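Local coordinates for protein neutral ceramidase (Pseudomonas aeruginosa, PDB 2ZWS) that hydrolyses the N-acyl linkage of ceramides to release sphingosine and a free fatty acid, and also catalyses the reverse synthesis, as a secreted zinc-dependent amidohydrolase, at residues K11-G16 / R39-A44; L393-F398 / Q476-D481. All coordinates share one frame; numbering follows the deposited sequence. Where two conformers were deposited one is given.

Both contacts are buried, but they belong to different sheets of the fold and do not touch; their centres lie about 27 Å apart. Contact 1 joins neighbouring strands of one mixed sheet, about 10 Å from the centre of the chain, and its Arg39 pairs with the magnesium ligand Asp579. Contact 2 lies about 21 Å from that centre, where helix 471-488 covers one strand of a separate four-stranded sheet. The chemistry follows the place. Residues 11-16 and 39-44 are held by backbone hydrogen bonds, a salt bridge and a lysine over a tryptophan, whereas residues 393-398 and 476-481 meet mainly through aliphatic groups and a phenyl ring, with no hydrogen bond between them.

Contact 1: K11-G16 / R39-A44; sequences KADITG and RQWARA
A chi1 of 179° sends the Lys11 chain away from its own nitrogen, and a bend at chi3 (142°) brings CE over one face of the Trp41 indole. This CE lies 3.3 Å from Trp41 CD2, and Lys11 NZ stands 4.2 Å from the centroid of the five-membered ring, almost on the ring normal: a cation-pi contact backed by a CH-pi one. The ammonium group also forms a salt bridge to Glu228, which takes Arg43 NE as well, so the approach of lysine and arginine probably costs little. On the same side of the sheet as Lys11 and Trp41, Asp13 CB rests 3.6 Å from Trp41 CZ3. The Asp13 carboxylate divides the work: OD2 receives Arg39 NH1 at 2.9 Å through its syn lone pair, the carboxylate and guanidinium planes 86° apart, while OD1 takes both Thr15 OG1 and Thr15 N, the latter closing an Asx turn. Thr15 OG1 in turn accepts Gln40 N at 3.0 Å. Backbone bonds complete the seam, Ala12 and Ala42 exchanging a pair and Ile14 N reaching Gln40 O at 2.9 Å. Ile14 CG2 packs 4.0 Å from Ala42 CB; both residues touch Thr61 of strand 55-61, and Ala42 also meets Ser133 of helix 120-138. Arg39 NE pairs with the magnesium ligand Asp579, which places this antiparallel strand pairing, ended by an Asx turn, beside the magnesium site.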
# COMPACT_ATOMS: atom_id res chain seq x y z
N LYS A 11 1.35 -11.27 9.53
CA LYS A 11 1.09 -10.92 8.14
C LYS A 11 -0.21 -11.60 7.73
O LYS A 11 -0.47 -12.76 8.10
CB LYS A 11 2.27 -11.37 7.26
CG LYS A 11 2.16 -11.10 5.80
CD LYS A 11 3.46 -11.51 5.13
CE LYS A 11 3.19 -12.12 3.81
NZ LYS A 11 4.39 -12.68 3.17
N ALA A 12 -1.05 -10.88 6.98
CA ALA A 12 -2.31 -11.47 6.51
C ALA A 12 -2.72 -10.92 5.16
O ALA A 12 -2.38 -9.82 4.80
CB ALA A 12 -3.43 -11.26 7.51
N ASP A 13 -3.44 -11.76 4.43
CA ASP A 13 -3.81 -11.53 3.04
C ASP A 13 -4.94 -10.48 2.95
O ASP A 13 -5.97 -10.63 3.64
CB ASP A 13 -4.29 -12.89 2.54
CG ASP A 13 -4.62 -12.92 1.04
OD1 ASP A 13 -4.60 -11.88 0.35
OD2 ASP A 13 -4.89 -14.05 0.55
N ILE A 14 -4.72 -9.41 2.17
CA ILE A 14 -5.73 -8.38 1.96
C ILE A 14 -6.05 -8.25 0.45
O ILE A 14 -6.56 -7.21 -0.01
CB ILE A 14 -5.29 -7.00 2.50
CG1 ILE A 14 -3.88 -6.62 1.97
CG2 ILE A 14 -5.29 -6.97 4.00
CD1 ILE A 14 -3.45 -5.15 2.33
N THR A 15 -5.77 -9.32 -0.31
CA THR A 15 -5.98 -9.27 -1.77
C THR A 15 -7.48 -9.20 -2.08
O THR A 15 -8.27 -9.99 -1.55
CB THR A 15 -5.42 -10.53 -2.45
OG1 THR A 15 -4.06 -10.74 -2.03
CG2 THR A 15 -5.45 -10.38 -3.98
N GLY A 16 -7.86 -8.29 -2.95
CA GLY A 16 -9.25 -8.11 -3.30
C GLY A 16 -9.61 -8.80 -4.60
O GLY A 16 -8.99 -9.78 -4.99
N ARG A 39 0.24 -11.67 -4.26
CA ARG A 39 -0.84 -11.19 -3.41
C ARG A 39 -0.45 -9.92 -2.66
O ARG A 39 0.74 -9.55 -2.60
CB ARG A 39 -1.29 -12.28 -2.43
CG ARG A 39 -2.13 -13.36 -3.14
CD ARG A 39 -2.86 -14.33 -2.14
NE ARG A 39 -3.74 -15.18 -2.95
CZ ARG A 39 -5.08 -15.12 -2.99
NH1 ARG A 39 -5.77 -14.35 -2.15
NH2 ARG A 39 -5.73 -15.89 -3.86
N GLN A 40 -1.46 -9.27 -2.09
CA GLN A 40 -1.31 -8.10 -1.25
C GLN A 40 -1.43 -8.50 0.21
O GLN A 40 -2.34 -9.28 0.58
CB GLN A 40 -2.44 -7.11 -1.58
CG GLN A 40 -2.42 -6.64 -3.05
CD GLN A 40 -3.65 -5.84 -3.38
OE1 GLN A 40 -3.64 -4.62 -3.31
NE2 GLN A 40 -4.72 -6.51 -3.66
N TRP A 41 -0.56 -7.93 1.06
CA TRP A 41 -0.50 -8.31 2.48
C TRP A 41 -0.54 -7.09 3.38
O TRP A 41 -0.10 -5.96 2.98
CB TRP A 41 0.80 -9.10 2.79
CG TRP A 41 0.88 -10.32 1.90
CD1 TRP A 41 1.46 -10.42 0.67
CD2 TRP A 41 0.33 -11.62 2.20
NE1 TRP A 41 1.30 -11.69 0.16
CE2 TRP A 41 0.60 -12.45 1.08
CE3 TRP A 41 -0.37 -12.14 3.28
CZ2 TRP A 41 0.19 -13.78 1.03
CZ3 TRP A 41 -0.77 -13.47 3.23
CH2 TRP A 41 -0.50 -14.27 2.11
N ALA A 42 -1.13 -7.29 4.56
CA ALA A 42 -0.95 -6.38 5.68
C ALA A 42 0.12 -7.00 6.59
O ALA A 42 0.05 -8.18 6.93
CB ALA A 42 -2.24 -6.24 6.47
N ARG A 43 1.10 -6.19 6.96
CA ARG A 43 2.22 -6.65 7.81
C ARG A 43 2.16 -5.80 9.07
O ARG A 43 2.31 -4.57 9.00
CB ARG A 43 3.55 -6.43 7.06
CG ARG A 43 3.78 -7.45 5.94
CD ARG A 43 5.04 -7.15 5.12
NE ARG A 43 5.33 -8.20 4.14
CZ ARG A 43 4.84 -8.21 2.89
NH1 ARG A 43 4.06 -7.21 2.49
NH2 ARG A 43 5.14 -9.20 2.05
N ALA A 44 1.90 -6.44 10.19
CA ALA A 44 1.66 -5.75 11.47
C ALA A 44 2.81 -5.94 12.42
O ALA A 44 3.35 -7.07 12.55
CB ALA A 44 0.39 -6.28 12.12

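Contact 2: L393-F398 / Q476-D481; sequences LPIQMF and QQLFVD
Ile395 lays its CG2 methyl over one face of the Phe479 ring, 3.6 Å from CE1 and displaced toward the rim. The methyl stands 20° off the ring normal as seen from the centroid, a CH-pi contact. The other branch of the isoleucine, CG1, turns to the preceding residue of the helix and meets Leu478 CD1 at 4.0 Å, the two side chains crossing at about a right angle. Ile395 thus fits against two successive helix residues. The phenyl reaches the strand because CG of Phe479 lies anti to its carbonyl carbon (chi1 -80°), bringing the end of the side chain nearer than the direction of its first bond would suggest. At the ring edge, near its plane, stand Gln396 O, 3.5 Å from Phe479 CE1, and Met397 CG, 3.9 Å from Phe479 CD1. Met397 was modelled in two conformers, and in one of them its SD lies 3.7 Å from Phe479 O.

The helix segment runs at 40° to the strand, their axes 9.0 Å apart. Ile395 and Met397 point toward it, whereas Gln396 points away and gives its amide NE2 to Val91 O. Ile420 of helix 414-428 also touches Phe479, and Met482 touches both Ile395 and Met397, extending the apolar layer between sheet and helices. With no hydrogen bond or salt bridge across it, the contact probably rests on shape fit and the burial of apolar surface, and Phe479 supplies the largest share of the surface that residues 476-481 bury against the strand.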
# COMPACT_ATOMS: atom_id res chain seq x y z
N LEU A 393 -9.26 14.94 8.88
CA LEU A 393 -8.09 14.11 8.58
C LEU A 393 -7.31 13.74 9.83
O LEU A 393 -7.21 14.54 10.77
CB LEU A 393 -7.17 14.83 7.58
CG LEU A 393 -7.77 15.02 6.17
CD1 LEU A 393 -6.88 15.90 5.39
CD2 LEU A 393 -7.94 13.66 5.50
N PRO A 394 -6.78 12.50 9.87
CA PRO A 394 -6.05 12.04 11.04
C PRO A 394 -4.61 12.55 11.01
O PRO A 394 -3.94 12.51 9.95
CB PRO A 394 -6.06 10.51 10.86
CG PRO A 394 -6.02 10.30 9.35
CD PRO A 394 -6.83 11.49 8.79
N ILE A 395 -4.15 13.00 12.18
CA ILE A 395 -2.76 13.36 12.39
C ILE A 395 -2.30 12.48 13.57
O ILE A 395 -3.00 12.41 14.60
CB ILE A 395 -2.62 14.86 12.77
CG1 ILE A 395 -3.18 15.81 11.66
CG2 ILE A 395 -1.18 15.19 13.16
CD1 ILE A 395 -2.46 15.65 10.35
N GLN A 396 -1.15 11.82 13.44
CA GLN A 396 -0.72 10.85 14.43
C GLN A 396 0.79 10.85 14.53
O GLN A 396 1.50 11.01 13.51
CB GLN A 396 -1.20 9.47 14.00
CG GLN A 396 -0.97 8.39 15.07
CD GLN A 396 -1.50 7.06 14.62
OE1 GLN A 396 -1.22 6.65 13.51
NE2 GLN A 396 -2.30 6.39 15.48
N MET A 397 1.27 10.61 15.75
CA MET A 397 2.70 10.42 16.00
C MET A 397 2.89 9.34 17.04
O MET A 397 2.15 9.29 18.04
CB MET A 397 3.37 11.70 16.53
CG MET A 397 3.41 12.86 15.57
SD MET A 397 4.13 14.37 16.25
CE MET A 397 5.75 13.77 16.74
N PHE A 398 3.85 8.44 16.78
CA PHE A 398 4.29 7.47 17.78
C PHE A 398 5.67 7.91 18.26
O PHE A 398 6.48 8.37 17.46
CB PHE A 398 4.50 6.08 17.17
CG PHE A 398 3.23 5.31 16.88
CD1 PHE A 398 1.97 5.79 17.26
CD2 PHE A 398 3.31 4.08 16.25
CE1 PHE A 398 0.81 5.06 16.98
CE2 PHE A 398 2.16 3.33 15.99
CZ PHE A 398 0.92 3.82 16.37
N GLN A 476 2.44 21.25 8.81
CA GLN A 476 3.59 21.50 9.65
C GLN A 476 3.14 21.99 11.03
O GLN A 476 3.64 21.50 12.06
CB GLN A 476 4.54 22.51 8.99
CG GLN A 476 5.89 22.61 9.66
CD GLN A 476 6.94 23.20 8.74
OE1 GLN A 476 7.06 22.80 7.57
NE2 GLN A 476 7.73 24.14 9.27
N GLN A 477 2.19 22.90 11.06
CA GLN A 477 1.63 23.40 12.32
C GLN A 477 1.04 22.26 13.15
O GLN A 477 1.29 22.17 14.35
CB GLN A 477 0.53 24.40 12.04
CG GLN A 477 -0.21 24.86 13.28
CD GLN A 477 -1.19 25.93 12.93
OE1 GLN A 477 -2.41 25.71 12.95
NE2 GLN A 477 -0.68 27.09 12.56
N LEU A 478 0.25 21.41 12.49
CA LEU A 478 -0.42 20.31 13.18
C LEU A 478 0.58 19.34 13.81
O LEU A 478 0.41 18.91 14.97
CB LEU A 478 -1.36 19.58 12.21
CG LEU A 478 -2.56 20.41 11.75
CD1 LEU A 478 -3.31 19.69 10.64
CD2 LEU A 478 -3.50 20.76 12.88
N PHE A 479 1.59 18.95 13.04
CA PHE A 479 2.62 18.06 13.57
C PHE A 479 3.50 18.71 14.63
O PHE A 479 3.90 18.05 15.60
CB PHE A 479 3.45 17.46 12.42
CG PHE A 479 2.77 16.30 11.75
CD1 PHE A 479 2.62 15.09 12.44
CD2 PHE A 479 2.28 16.39 10.44
CE1 PHE A 479 1.99 13.99 11.84
CE2 PHE A 479 1.65 15.24 9.84
CZ PHE A 479 1.51 14.05 10.57
N VAL A 480 3.84 19.99 14.46
CA VAL A 480 4.64 20.65 15.50
C VAL A 480 3.85 20.74 16.81
O VAL A 480 4.38 20.41 17.89
CB VAL A 480 5.15 22.03 15.04
CG1 VAL A 480 5.64 22.87 16.25
CG2 VAL A 480 6.27 21.82 14.05
N ASP A 481 2.58 21.13 16.70
CA ASP A 481 1.74 21.24 17.90
C ASP A 481 1.63 19.87 18.61
O ASP A 481 1.70 19.79 19.85
CB ASP A 481 0.37 21.84 17.57
CG ASP A 481 0.44 23.35 17.25
OD1 ASP A 481 1.53 23.95 17.40
OD2 ASP A 481 -0.60 23.94 16.86